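Local coordinates for beta-fructofuranosidase (Arthrobacter, PDB 3WPU), which belongs to the levansucrase/invertase family of carbohydrate-active enzymes, whose catalytic domain is built as a five-bladed beta-propeller, at residues A[79-82]-A[86-89]; A[95-100]-A[214-219]; A[165-170]-A[175-180]; A[198-203]-A[259-264]. All coordinates share one frame; numbering follows the deposited sequence.

Contact 1 (A[79-82]-A[86-89]); sequences PLTD and NQYS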
loop_
_atom_site.group_PDB
_atom_site.type_symbol
_atom_site.label_atom_id
_atom_site.label_comp_id
_atom_site.label_asym_id
_atom_site.label_seq_id
_atom_site.Cartn_x
_atom_site.Cartn_y
_atom_site.Cartn_z
ATOM N N PRO A 79 -6.668 4.286 4.617
ATOM C CA PRO A 79 -7.896 4.487 5.388
ATOM C C PRO A 79 -7.717 4.074 6.854
ATOM O O PRO A 79 -6.678 3.571 7.232
ATOM C CB PRO A 79 -8.883 3.538 4.691
ATOM C CG PRO A 79 -8.027 2.401 4.269
ATOM C CD PRO A 79 -6.701 3.019 3.867
ATOM N N LEU A 80 -8.742 4.310 7.650
ATOM C CA LEU A 80 -8.816 3.787 8.995
ATOM C C LEU A 80 -9.416 2.384 8.901
ATOM O O LEU A 80 -10.478 2.203 8.280
ATOM C CB LEU A 80 -9.717 4.697 9.804
ATOM C CG LEU A 80 -9.728 4.614 11.298
ATOM C CD1 LEU A 80 -8.296 4.549 11.831
ATOM C CD2 LEU A 80 -10.470 5.860 11.800
ATOM N N THR A 81 -8.755 1.396 9.506
ATOM C CA THR A 81 -9.144 0.015 9.331
ATOM C C THR A 81 -9.314 -0.719 10.633
ATOM O O THR A 81 -8.830 -0.284 11.664
ATOM C CB THR A 81 -8.114 -0.754 8.481
ATOM O OG1 THR A 81 -6.797 -0.627 9.045
ATOM C CG2 THR A 81 -8.086 -0.196 7.066
ATOM N N ASP A 82 -9.997 -1.846 10.538
ATOM C CA ASP A 82 -10.000 -2.828 11.625
ATOM C C ASP A 82 -9.116 -4.015 11.270
ATOM O O ASP A 82 -8.342 -3.975 10.320
ATOM C CB ASP A 82 -11.442 -3.212 11.979
ATOM C CG ASP A 82 -12.161 -3.947 10.862
ATOM O OD1 ASP A 82 -11.501 -4.430 9.918
ATOM O OD2 ASP A 82 -13.419 -4.078 10.934
ATOM N N ASN A 86 -11.604 -3.765 6.974
ATOM C CA ASN A 86 -12.757 -2.924 6.725
ATOM C C ASN A 86 -12.344 -1.484 6.959
ATOM O O ASN A 86 -11.453 -1.226 7.785
ATOM C CB ASN A 86 -13.899 -3.257 7.674
ATOM C CG ASN A 86 -14.459 -4.622 7.433
ATOM O OD1 ASN A 86 -14.813 -4.954 6.313
ATOM N ND2 ASN A 86 -14.537 -5.441 8.495
ATOM N N GLN A 87 -12.957 -0.579 6.201
ATOM C CA GLN A 87 -12.631 0.836 6.217
ATOM C C GLN A 87 -13.711 1.640 6.930
ATOM O O GLN A 87 -14.911 1.428 6.709
ATOM C CB GLN A 87 -12.385 1.333 4.785
ATOM C CG GLN A 87 -11.282 0.508 4.128
ATOM C CD GLN A 87 -10.856 0.915 2.737
ATOM O OE1 GLN A 87 -9.865 0.369 2.213
ATOM N NE2 GLN A 87 -11.544 1.866 2.143
ATOM N N TYR A 88 -13.270 2.571 7.781
ATOM C CA TYR A 88 -14.149 3.235 8.735
ATOM C C TYR A 88 -14.386 4.738 8.598
ATOM O O TYR A 88 -13.481 5.521 8.290
ATOM C CB TYR A 88 -13.624 2.999 10.136
ATOM C CG TYR A 88 -13.943 1.633 10.661
ATOM C CD1 TYR A 88 -13.242 0.524 10.217
ATOM C CD2 TYR A 88 -14.949 1.449 11.604
ATOM C CE1 TYR A 88 -13.535 -0.737 10.678
ATOM C CE2 TYR A 88 -15.255 0.181 12.076
ATOM C CZ TYR A 88 -14.553 -0.911 11.595
ATOM O OH TYR A 88 -14.816 -2.181 12.060
ATOM N N SER A 89 -15.634 5.120 8.881
ATOM C CA SER A 89 -15.980 6.482 9.253
ATOM C C SER A 89 -16.119 6.491 10.767
ATOM O O SER A 89 -16.387 5.442 11.368
ATOM C CB SER A 89 -17.281 6.925 8.566
ATOM O OG SER A 89 -18.373 6.163 9.039
HETATM O O HOH W 1 -11.229 5.426 6.490
#
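Tyr88 and Asn86 both grip the carboxylate of Asp82, each from its own side of the same oxygen. The phenol hydroxyl Tyr88 OH donates to Asp82 OD2 at 2.6 Å, arriving on the anti side and somewhat out of the carboxylate plane. Asn86 ND2 takes the syn lone pair of Asp82 OD2 at 3.0 Å, in a nearly straight bond that lies in the plane of its own amide. The flat groups stand steeply to one another: the carboxylate is turned 70° from the Tyr88 ring, at whose edge it sits, and 73° from the Asn86 amide. Asp82 CG is placed between its backbone N and carbonyl carbon (chi1 66°), which brings the carboxylate over the start of segment 86-89. There the other oxygen, Asp82 OD1, accepts from Asn86 N at 3.0 Å, met from above the carboxylate plane. With both oxygens engaged, the rotation of the group is fixed.

Farther along, the extended Gln87 side chain slants past the Pro79 ring, with Gln87 OE1 3.4 Å from Pro79 CG, while Gln87 NE2 is bound by Pro485 O. The backbones are joined by Tyr88 N to Leu80 O (2.9 Å) and Asp82 N to Asn86 O (3.2 Å), and a water links Leu80 N to Tyr88 O. Asn86 OD1 pairs with Asn487, next to strand 488-493. Asp82 OD1 also accepts from Asp84 N, the bond that defines an Asx turn, here within a tight chain reversal between strands 72-81 and 88-90.

Contact 2 (A[95-100]-A[214-219]); sequences IIFSLV and VTLTGF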
loop_
_atom_site.group_PDB
_atom_site.type_symbol
_atom_site.label_atom_id
_atom_site.label_comp_id
_atom_site.label_asym_id
_atom_site.label_seq_id
_atom_site.Cartn_x
_atom_site.Cartn_y
_atom_site.Cartn_z
ATOM N N ILE A 95 -12.223 9.256 7.271
ATOM C CA ILE A 95 -10.933 9.794 7.673
ATOM C C ILE A 95 -9.842 8.985 6.969
ATOM O O ILE A 95 -9.843 7.751 7.005
ATOM C CB ILE A 95 -10.716 9.687 9.204
ATOM C CG1 ILE A 95 -11.706 10.572 9.961
ATOM C CG2 ILE A 95 -9.269 10.044 9.567
ATOM C CD1 ILE A 95 -11.835 10.216 11.421
ATOM N N ILE A 96 -8.928 9.693 6.314
ATOM C CA ILE A 96 -7.752 9.064 5.696
ATOM C C ILE A 96 -6.478 9.736 6.174
ATOM O O ILE A 96 -6.485 10.910 6.603
ATOM C CB ILE A 96 -7.816 9.071 4.168
ATOM C CG1 ILE A 96 -7.867 10.511 3.656
ATOM C CG2 ILE A 96 -8.994 8.216 3.695
ATOM C CD1 ILE A 96 -7.823 10.656 2.143
ATOM N N PHE A 97 -5.400 8.967 6.101
ATOM C CA PHE A 97 -4.043 9.439 6.383
ATOM C C PHE A 97 -3.252 9.423 5.106
ATOM O O PHE A 97 -3.398 8.494 4.300
ATOM C CB PHE A 97 -3.368 8.524 7.405
ATOM C CG PHE A 97 -3.941 8.638 8.784
ATOM C CD1 PHE A 97 -3.508 9.628 9.647
ATOM C CD2 PHE A 97 -4.896 7.747 9.219
ATOM C CE1 PHE A 97 -4.016 9.738 10.927
ATOM C CE2 PHE A 97 -5.407 7.845 10.503
ATOM C CZ PHE A 97 -4.971 8.834 11.352
ATOM N N SER A 98 -2.420 10.450 4.907
ATOM C CA SER A 98 -1.605 10.566 3.716
ATOM C C SER A 98 -0.204 11.078 4.020
ATOM O O SER A 98 -0.015 11.892 4.934
ATOM C CB SER A 98 -2.206 11.573 2.729
ATOM O OG SER A 98 -3.532 11.268 2.324
ATOM N N LEU A 99 0.773 10.649 3.211
ATOM C CA LEU A 99 2.065 11.305 3.178
ATOM C C LEU A 99 1.858 12.624 2.443
ATOM O O LEU A 99 1.244 12.642 1.372
ATOM C CB LEU A 99 3.124 10.475 2.437
ATOM C CG LEU A 99 3.444 9.106 3.045
ATOM C CD1 LEU A 99 4.695 8.535 2.422
ATOM C CD2 LEU A 99 3.558 9.228 4.553
ATOM N N VAL A 100 2.287 13.699 3.078
ATOM C CA VAL A 100 2.180 15.042 2.479
ATOM C C VAL A 100 3.518 15.763 2.562
ATOM O O VAL A 100 4.334 15.500 3.444
ATOM C CB VAL A 100 1.051 15.880 3.132
ATOM C CG1 VAL A 100 -0.316 15.192 2.995
ATOM C CG2 VAL A 100 1.329 16.178 4.593
ATOM N N VAL A 214 -13.288 17.172 11.786
ATOM C CA VAL A 214 -12.505 16.227 12.555
ATOM C C VAL A 214 -11.212 16.870 13.034
ATOM O O VAL A 214 -10.500 17.512 12.263
ATOM C CB VAL A 214 -12.168 14.985 11.703
ATOM C CG1 VAL A 214 -11.155 14.088 12.404
ATOM C CG2 VAL A 214 -13.446 14.228 11.362
ATOM N N THR A 215 -10.930 16.699 14.317
ATOM C CA THR A 215 -9.639 17.020 14.891
ATOM C C THR A 215 -9.090 15.721 15.439
ATOM O O THR A 215 -9.844 14.867 15.921
ATOM C CB THR A 215 -9.756 18.053 16.038
ATOM O OG1 THR A 215 -10.363 19.247 15.539
ATOM C CG2 THR A 215 -8.384 18.393 16.585
ATOM N N LEU A 216 -7.779 15.546 15.314
ATOM C CA LEU A 216 -7.115 14.410 15.926
ATOM C C LEU A 216 -6.442 14.918 17.188
ATOM O O LEU A 216 -5.885 16.007 17.204
ATOM C CB LEU A 216 -6.128 13.745 14.964
ATOM C CG LEU A 216 -6.757 13.129 13.709
ATOM C CD1 LEU A 216 -5.689 12.395 12.907
ATOM C CD2 LEU A 216 -7.903 12.176 13.996
ATOM N N THR A 217 -6.578 14.160 18.268
ATOM C CA THR A 217 -5.944 14.482 19.520
ATOM C C THR A 217 -4.939 13.358 19.818
ATOM O O THR A 217 -4.975 12.297 19.184
ATOM C CB THR A 217 -6.979 14.631 20.670
ATOM O OG1 THR A 217 -7.634 13.383 20.915
ATOM C CG2 THR A 217 -8.019 15.695 20.334
ATOM N N GLY A 218 -4.022 13.620 20.745
ATOM C CA GLY A 218 -3.019 12.647 21.133
ATOM C C GLY A 218 -1.856 12.650 20.161
ATOM O O GLY A 218 -1.416 13.707 19.743
ATOM N N PHE A 219 -1.357 11.471 19.789
ATOM C CA PHE A 219 -0.170 11.377 18.922
ATOM C C PHE A 219 1.014 12.143 19.522
ATOM O O PHE A 219 1.757 12.828 18.848
ATOM C CB PHE A 219 -0.510 11.826 17.497
ATOM C CG PHE A 219 -1.553 10.976 16.837
ATOM C CD1 PHE A 219 -1.303 9.628 16.582
ATOM C CD2 PHE A 219 -2.796 11.501 16.494
ATOM C CE1 PHE A 219 -2.260 8.847 15.961
ATOM C CE2 PHE A 219 -3.743 10.729 15.855
ATOM C CZ PHE A 219 -3.495 9.384 15.630
#
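Two strands of one curled sheet, 93-102 and 213-226, face each other here through side chains alone, although four other strands separate them in the sheet order. Ile95 and Phe97 point across from one strand, Val214 and Leu216 from the other, so alternate residues on each side build a small apolar interface. Phe97 and Leu216 approach from opposite directions: methyl Leu216 CD1 comes obliquely to the far end of the ring, 3.7 Å from Phe97 CE1 and 4.0 Å from Phe97 CZ. One step along, Ile95 slants past Val214, and the two touch only at methyl ends, Ile95 CD1 lying 4.1 Å from Val214 CG1. That methyl of Val214 stands opposite its backbone N (chi1 170°), and Ile95 reaches it with an outstretched CG1-CD1 arm (chi2 163°). The backbones stay well apart, with the nearest alpha carbons, Ile95 CA and Val214 CA, at 8.2 Å.

Curling that brings two non-adjacent strands of one sheet face to face is consistent with the beta-propeller of this family. Val207 of strand 197-210 borders the pair, touching both Ile95 and Leu216. Trp78 of strand 72-81 meets the Phe97 ring with the planes about 20° apart, and Tyr118 OH is hydrogen-bonded to Val214 O.

Contact 3 (A[165-170]-A[175-180]); sequences GSARVS and IKLFFT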
loop_
_atom_site.group_PDB
_atom_site.type_symbol
_atom_site.label_atom_id
_atom_site.label_comp_id
_atom_site.label_asym_id
_atom_site.label_seq_id
_atom_site.Cartn_x
_atom_site.Cartn_y
_atom_site.Cartn_z
ATOM N N GLY A 165 2.395 3.682 6.344
ATOM C CA GLY A 165 2.011 2.589 7.223
ATOM C C GLY A 165 0.536 2.307 7.053
ATOM O O GLY A 165 0.057 2.062 5.934
ATOM N N SER A 166 -0.180 2.288 8.178
ATOM C CA SER A 166 -1.588 1.913 8.253
ATOM C C SER A 166 -2.145 2.462 9.574
ATOM O O SER A 166 -1.380 2.966 10.416
ATOM C CB SER A 166 -1.748 0.389 8.213
ATOM O OG SER A 166 -0.880 -0.205 9.156
ATOM N N ALA A 167 -3.459 2.354 9.790
ATOM C CA ALA A 167 -4.078 2.945 10.979
ATOM C C ALA A 167 -5.265 2.112 11.423
ATOM O O ALA A 167 -6.181 1.878 10.642
ATOM C CB ALA A 167 -4.507 4.376 10.710
ATOM N N ARG A 168 -5.186 1.599 12.646
ATOM C CA ARG A 168 -6.211 0.739 13.206
ATOM C C ARG A 168 -7.103 1.524 14.158
ATOM O O ARG A 168 -6.599 2.256 15.023
ATOM C CB ARG A 168 -5.539 -0.421 13.943
ATOM C CG ARG A 168 -4.800 -1.381 13.027
ATOM C CD ARG A 168 -5.771 -2.320 12.334
ATOM N NE ARG A 168 -6.462 -3.106 13.352
ATOM C CZ ARG A 168 -6.020 -4.243 13.883
ATOM N NH1 ARG A 168 -4.909 -4.837 13.453
ATOM N NH2 ARG A 168 -6.739 -4.807 14.856
ATOM N N VAL A 169 -8.417 1.390 14.008
ATOM C CA VAL A 169 -9.350 2.152 14.842
ATOM C C VAL A 169 -9.914 1.239 15.911
ATOM O O VAL A 169 -10.057 0.065 15.680
ATOM C CB VAL A 169 -10.470 2.801 14.001
ATOM C CG1 VAL A 169 -11.346 1.774 13.308
ATOM C CG2 VAL A 169 -11.280 3.803 14.817
ATOM N N SER A 170 -10.194 1.793 17.083
ATOM C CA SER A 170 -10.788 1.065 18.193
ATOM C C SER A 170 -12.200 1.584 18.368
ATOM O O SER A 170 -12.532 2.658 17.870
ATOM C CB SER A 170 -9.998 1.324 19.478
ATOM O OG SER A 170 -8.659 0.871 19.367
ATOM N N ILE A 175 -7.081 5.671 17.655
ATOM C CA ILE A 175 -6.382 5.261 16.463
ATOM C C ILE A 175 -4.960 4.838 16.817
ATOM O O ILE A 175 -4.207 5.613 17.438
ATOM C CB ILE A 175 -6.328 6.421 15.455
ATOM C CG1 ILE A 175 -7.756 6.822 15.005
ATOM C CG2 ILE A 175 -5.468 6.037 14.259
ATOM C CD1 ILE A 175 -7.786 8.066 14.138
ATOM N N LYS A 176 -4.586 3.625 16.411
ATOM C CA LYS A 176 -3.196 3.198 16.457
ATOM C C LYS A 176 -2.601 3.408 15.069
ATOM O O LYS A 176 -2.931 2.679 14.110
ATOM C CB LYS A 176 -3.069 1.744 16.871
ATOM C CG LYS A 176 -3.466 1.445 18.291
ATOM C CD LYS A 176 -3.244 -0.034 18.554
ATOM C CE LYS A 176 -3.472 -0.452 19.995
ATOM N NZ LYS A 176 -4.921 -0.605 20.206
ATOM N N LEU A 177 -1.776 4.436 14.952
ATOM C CA LEU A 177 -1.120 4.766 13.712
ATOM C C LEU A 177 0.242 4.044 13.617
ATOM O O LEU A 177 1.179 4.323 14.359
ATOM C CB LEU A 177 -0.974 6.274 13.605
ATOM C CG LEU A 177 -0.269 6.833 12.365
ATOM C CD1 LEU A 177 -0.953 6.370 11.091
ATOM C CD2 LEU A 177 -0.216 8.346 12.445
ATOM N N PHE A 178 0.300 3.039 12.757
ATOM C CA PHE A 178 1.550 2.334 12.458
ATOM C C PHE A 178 2.206 3.051 11.295
ATOM O O PHE A 178 1.584 3.239 10.280
ATOM C CB PHE A 178 1.284 0.884 12.116
ATOM C CG PHE A 178 0.743 0.095 13.279
ATOM C CD1 PHE A 178 1.588 -0.490 14.201
ATOM C CD2 PHE A 178 -0.627 0.034 13.487
ATOM C CE1 PHE A 178 1.089 -1.196 15.293
ATOM C CE2 PHE A 178 -1.135 -0.667 14.578
ATOM C CZ PHE A 178 -0.269 -1.268 15.481
ATOM N N PHE A 179 3.457 3.426 11.437
ATOM C CA PHE A 179 4.130 4.157 10.374
ATOM C C PHE A 179 5.622 3.881 10.345
ATOM O O PHE A 179 6.147 3.135 11.147
ATOM C CB PHE A 179 3.813 5.654 10.482
ATOM C CG PHE A 179 4.458 6.344 11.665
ATOM C CD1 PHE A 179 5.545 7.197 11.490
ATOM C CD2 PHE A 179 3.980 6.125 12.962
ATOM C CE1 PHE A 179 6.140 7.834 12.582
ATOM C CE2 PHE A 179 4.574 6.753 14.048
ATOM C CZ PHE A 179 5.650 7.600 13.849
ATOM N N THR A 180 6.290 4.456 9.360
ATOM C CA THR A 180 7.716 4.315 9.218
ATOM C C THR A 180 8.354 5.621 9.640
ATOM O O THR A 180 8.142 6.666 9.011
ATOM C CB THR A 180 8.133 3.943 7.790
ATOM O OG1 THR A 180 7.303 2.886 7.268
ATOM C CG2 THR A 180 9.614 3.531 7.735
#
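Arg168 lays its aliphatic stem obliquely beside the ring of Phe178, with Arg168 CG 4.0 Å from Phe178 CE2. The pair sits on one face of a beta hairpin formed by strands 159-169 and 174-184, whose short segments run antiparallel at 164°. Bends at chi2 and chi3 carry the rest of Arg168 away from the partner strand; Arg168 NH1 is hydrogen-bonded to Thr249 OG1. On the same face Ser166 OG lies 3.8 Å from Phe178 CB and is itself bound to Pro247 O, while Lys176 NZ forms a salt bridge with Glu174 just before the segment. Strand 245-250, which carries Pro247 and Thr249, thus packs on this side of the hairpin.

Ser166 with Phe178 and Arg168 with Lys176 are hydrogen-bonded pairs, each closed by two backbone bonds; the strongest bend is in Phe178 N to Ser166 O, with an angle of 137° at the hydrogen. Ala167 with Leu177 and Val169 with Ile175 are the non-hydrogen-bonded pairs, their side chains on the opposite face. There Ala167 CB is flanked by two methyls, Ile175 CG2 at 4.0 Å and Leu177 CD1 at 4.1 Å. Leu177 extends its CG opposite the backbone N (chi1 179°), and its CD1 methyl ends 3.5 Å from the carbonyl oxygen Ser166 O.

Contact 4 (A[198-203]-A[259-264]); sequences PRIALS and TFMVFE
Ile200 divides its two branches between Met261 and Phe263, and its conformation decides which methyl goes where. The longer branch has CG1 next to the backbone N and opposite the carbonyl carbon (chi1 -70°), then runs on extended, so that Ile200 CD1 reaches the base of the phenyl group. It lies 3.7 Å from both Phe263 CB and Phe263 CG, and it is almost evenly spaced from the ring's two ortho carbons, Phe263 CD1 and CD2. The two side chains meet at about a right angle. Phe263 holds its ring between backbone N and carbonyl carbon (chi1 52°), the setting in which the root of the ring, rather than its far end, meets Ile200 CD1.

The shorter branch, Ile200 CG2, turns to Met261 and rests 3.9 Å from the sulfur Met261 SD and equally far from the methyl Met261 CE. Met261 leaves its backbone extended through its first two torsions, then bends at the thioether bond (chi3 -64°), and this bend lays the terminal methyl alongside Ile200. Ile200 and Met261 run beside each other, pointing opposite ways.

Strand 197-210, in the large curled sheet, and strand 260-266, in a separate sheet, are joined here, as expected where neighbouring sheets of a beta-propeller pack face to face. The backbones remain distant, Ile200 CA and Phe263 CA being 8.9 Å apart. Tyr233 meets the Phe263 ring edge-to-face, and Phe244 adds a second aromatic neighbour. Trp321 of strand 321-331 packs on Met261, and Pro247 of strand 245-250 touches both Met261 and Ile200.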
loop_
_atom_site.group_PDB
_atom_site.type_symbol
_atom_site.label_atom_id
_atom_site.label_comp_id
_atom_site.label_asym_id
_atom_site.label_seq_id
_atom_site.Cartn_x
_atom_site.Cartn_y
_atom_site.Cartn_z
ATOM N N PRO A 198 15.425 3.867 9.115
ATOM C CA PRO A 198 13.982 3.718 9.057
ATOM C C PRO A 198 13.519 2.694 10.077
ATOM O O PRO A 198 14.044 1.581 10.106
ATOM C CB PRO A 198 13.749 3.178 7.659
ATOM C CG PRO A 198 14.981 2.400 7.324
ATOM C CD PRO A 198 16.111 2.978 8.156
ATOM N N ARG A 199 12.504 3.047 10.850
ATOM C CA ARG A 199 11.972 2.136 11.878
ATOM C C ARG A 199 10.476 2.031 11.780
ATOM O O ARG A 199 9.796 3.006 11.441
ATOM C CB ARG A 199 12.368 2.606 13.258
ATOM C CG ARG A 199 13.875 2.779 13.406
ATOM C CD ARG A 199 14.289 3.026 14.836
ATOM N NE ARG A 199 15.709 3.340 14.938
ATOM C CZ ARG A 199 16.322 3.652 16.078
ATOM N NH1 ARG A 199 15.666 3.603 17.227
ATOM N NH2 ARG A 199 17.601 3.984 16.071
ATOM N N ILE A 200 9.939 0.863 12.143
ATOM C CA ILE A 200 8.503 0.692 12.185
ATOM C C ILE A 200 8.077 1.107 13.589
ATOM O O ILE A 200 8.630 0.635 14.587
ATOM C CB ILE A 200 8.089 -0.757 11.823
ATOM C CG1 ILE A 200 8.343 -0.982 10.338
ATOM C CG2 ILE A 200 6.636 -0.998 12.189
ATOM C CD1 ILE A 200 8.208 -2.399 9.855
ATOM N N ALA A 201 7.124 2.021 13.642
ATOM C CA ALA A 201 6.743 2.715 14.861
ATOM C C ALA A 201 5.240 2.791 14.996
ATOM O O ALA A 201 4.500 2.576 14.030
ATOM C CB ALA A 201 7.328 4.122 14.863
ATOM N N LEU A 202 4.799 3.120 16.213
ATOM C CA LEU A 202 3.384 3.253 16.544
ATOM C C LEU A 202 3.178 4.540 17.318
ATOM O O LEU A 202 3.982 4.865 18.185
ATOM C CB LEU A 202 2.941 2.114 17.466
ATOM C CG LEU A 202 1.604 2.222 18.196
ATOM C CD1 LEU A 202 0.445 2.219 17.228
ATOM C CD2 LEU A 202 1.434 1.055 19.199
ATOM N N SER A 203 2.090 5.244 17.037
ATOM C CA SER A 203 1.639 6.329 17.903
ATOM C C SER A 203 0.122 6.261 17.981
ATOM O O SER A 203 -0.564 5.960 16.975
ATOM C CB SER A 203 2.067 7.694 17.338
ATOM O OG SER A 203 1.795 8.726 18.294
ATOM N N THR A 259 -2.265 -10.880 16.167
ATOM C CA THR A 259 -2.085 -9.779 15.200
ATOM C C THR A 259 -0.755 -9.925 14.490
ATOM O O THR A 259 0.301 -10.062 15.128
ATOM C CB THR A 259 -2.184 -8.398 15.871
ATOM O OG1 THR A 259 -3.443 -8.297 16.554
ATOM C CG2 THR A 259 -2.086 -7.253 14.808
ATOM N N PHE A 260 -0.802 -9.816 13.159
ATOM C CA PHE A 260 0.389 -9.889 12.327
ATOM C C PHE A 260 0.581 -8.585 11.601
ATOM O O PHE A 260 -0.297 -7.737 11.607
ATOM C CB PHE A 260 0.300 -11.022 11.314
ATOM C CG PHE A 260 0.324 -12.379 11.951
ATOM C CD1 PHE A 260 1.534 -12.998 12.209
ATOM C CD2 PHE A 260 -0.851 -13.011 12.283
ATOM C CE1 PHE A 260 1.573 -14.247 12.826
ATOM C CE2 PHE A 260 -0.817 -14.262 12.895
ATOM C CZ PHE A 260 0.388 -14.864 13.150
ATOM N N MET A 261 1.762 -8.458 11.023
ATOM C CA MET A 261 2.136 -7.291 10.218
ATOM C C MET A 261 2.977 -7.764 9.054
ATOM O O MET A 261 3.866 -8.589 9.224
ATOM C CB MET A 261 2.950 -6.333 11.091
ATOM C CG MET A 261 3.566 -5.105 10.376
ATOM S SD MET A 261 4.861 -4.358 11.381
ATOM C CE MET A 261 3.961 -3.794 12.823
ATOM N N VAL A 262 2.742 -7.184 7.878
ATOM C CA VAL A 262 3.675 -7.291 6.781
ATOM C C VAL A 262 4.277 -5.928 6.503
ATOM O O VAL A 262 3.734 -4.887 6.891
ATOM C CB VAL A 262 3.078 -7.919 5.484
ATOM C CG1 VAL A 262 2.725 -9.387 5.725
ATOM C CG2 VAL A 262 1.862 -7.179 4.998
ATOM N N PHE A 263 5.454 -5.977 5.904
ATOM C CA PHE A 263 6.205 -4.774 5.603
ATOM C C PHE A 263 7.220 -5.104 4.518
ATOM O O PHE A 263 7.483 -6.261 4.229
ATOM C CB PHE A 263 6.923 -4.259 6.865
ATOM C CG PHE A 263 7.751 -5.305 7.549
ATOM C CD1 PHE A 263 9.077 -5.493 7.202
ATOM C CD2 PHE A 263 7.195 -6.116 8.507
ATOM C CE1 PHE A 263 9.835 -6.478 7.781
ATOM C CE2 PHE A 263 7.955 -7.115 9.095
ATOM C CZ PHE A 263 9.270 -7.287 8.743
ATOM N N GLU A 264 7.725 -4.068 3.851
ATOM C CA GLU A 264 8.815 -4.216 2.913
ATOM C C GLU A 264 10.169 -4.318 3.596
ATOM O O GLU A 264 10.496 -3.510 4.462
ATOM C CB GLU A 264 8.866 -3.004 1.948
ATOM C CG GLU A 264 10.044 -3.101 0.994
ATOM C CD GLU A 264 10.169 -1.914 0.056
ATOM O OE1 GLU A 264 9.439 -0.937 0.240
ATOM O OE2 GLU A 264 11.033 -1.980 -0.847
#

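Contact 3 touches each of the other three, as does contact 2. The first strand of contact 3 bonds to contact 1, with Thr81 N 2.9 Å from Ala167 O and Thr81 O 2.9 Å from Val169 N; its second strand pairs with contact 4, where Leu177 N lies 2.8 Å from Ser203 O. Contact 2 lies against the Ala167 face of the hairpin, Phe97 CE2 coming within 3.6 Å of Ala167 CB. The centres of contacts 3 and 4 are about 9 Å apart, whereas those of contacts 1 and 4 are about 18 Å apart and the two do not touch. All four contacts reach the large curled sheet, and contact 4 extends from it to a second sheet.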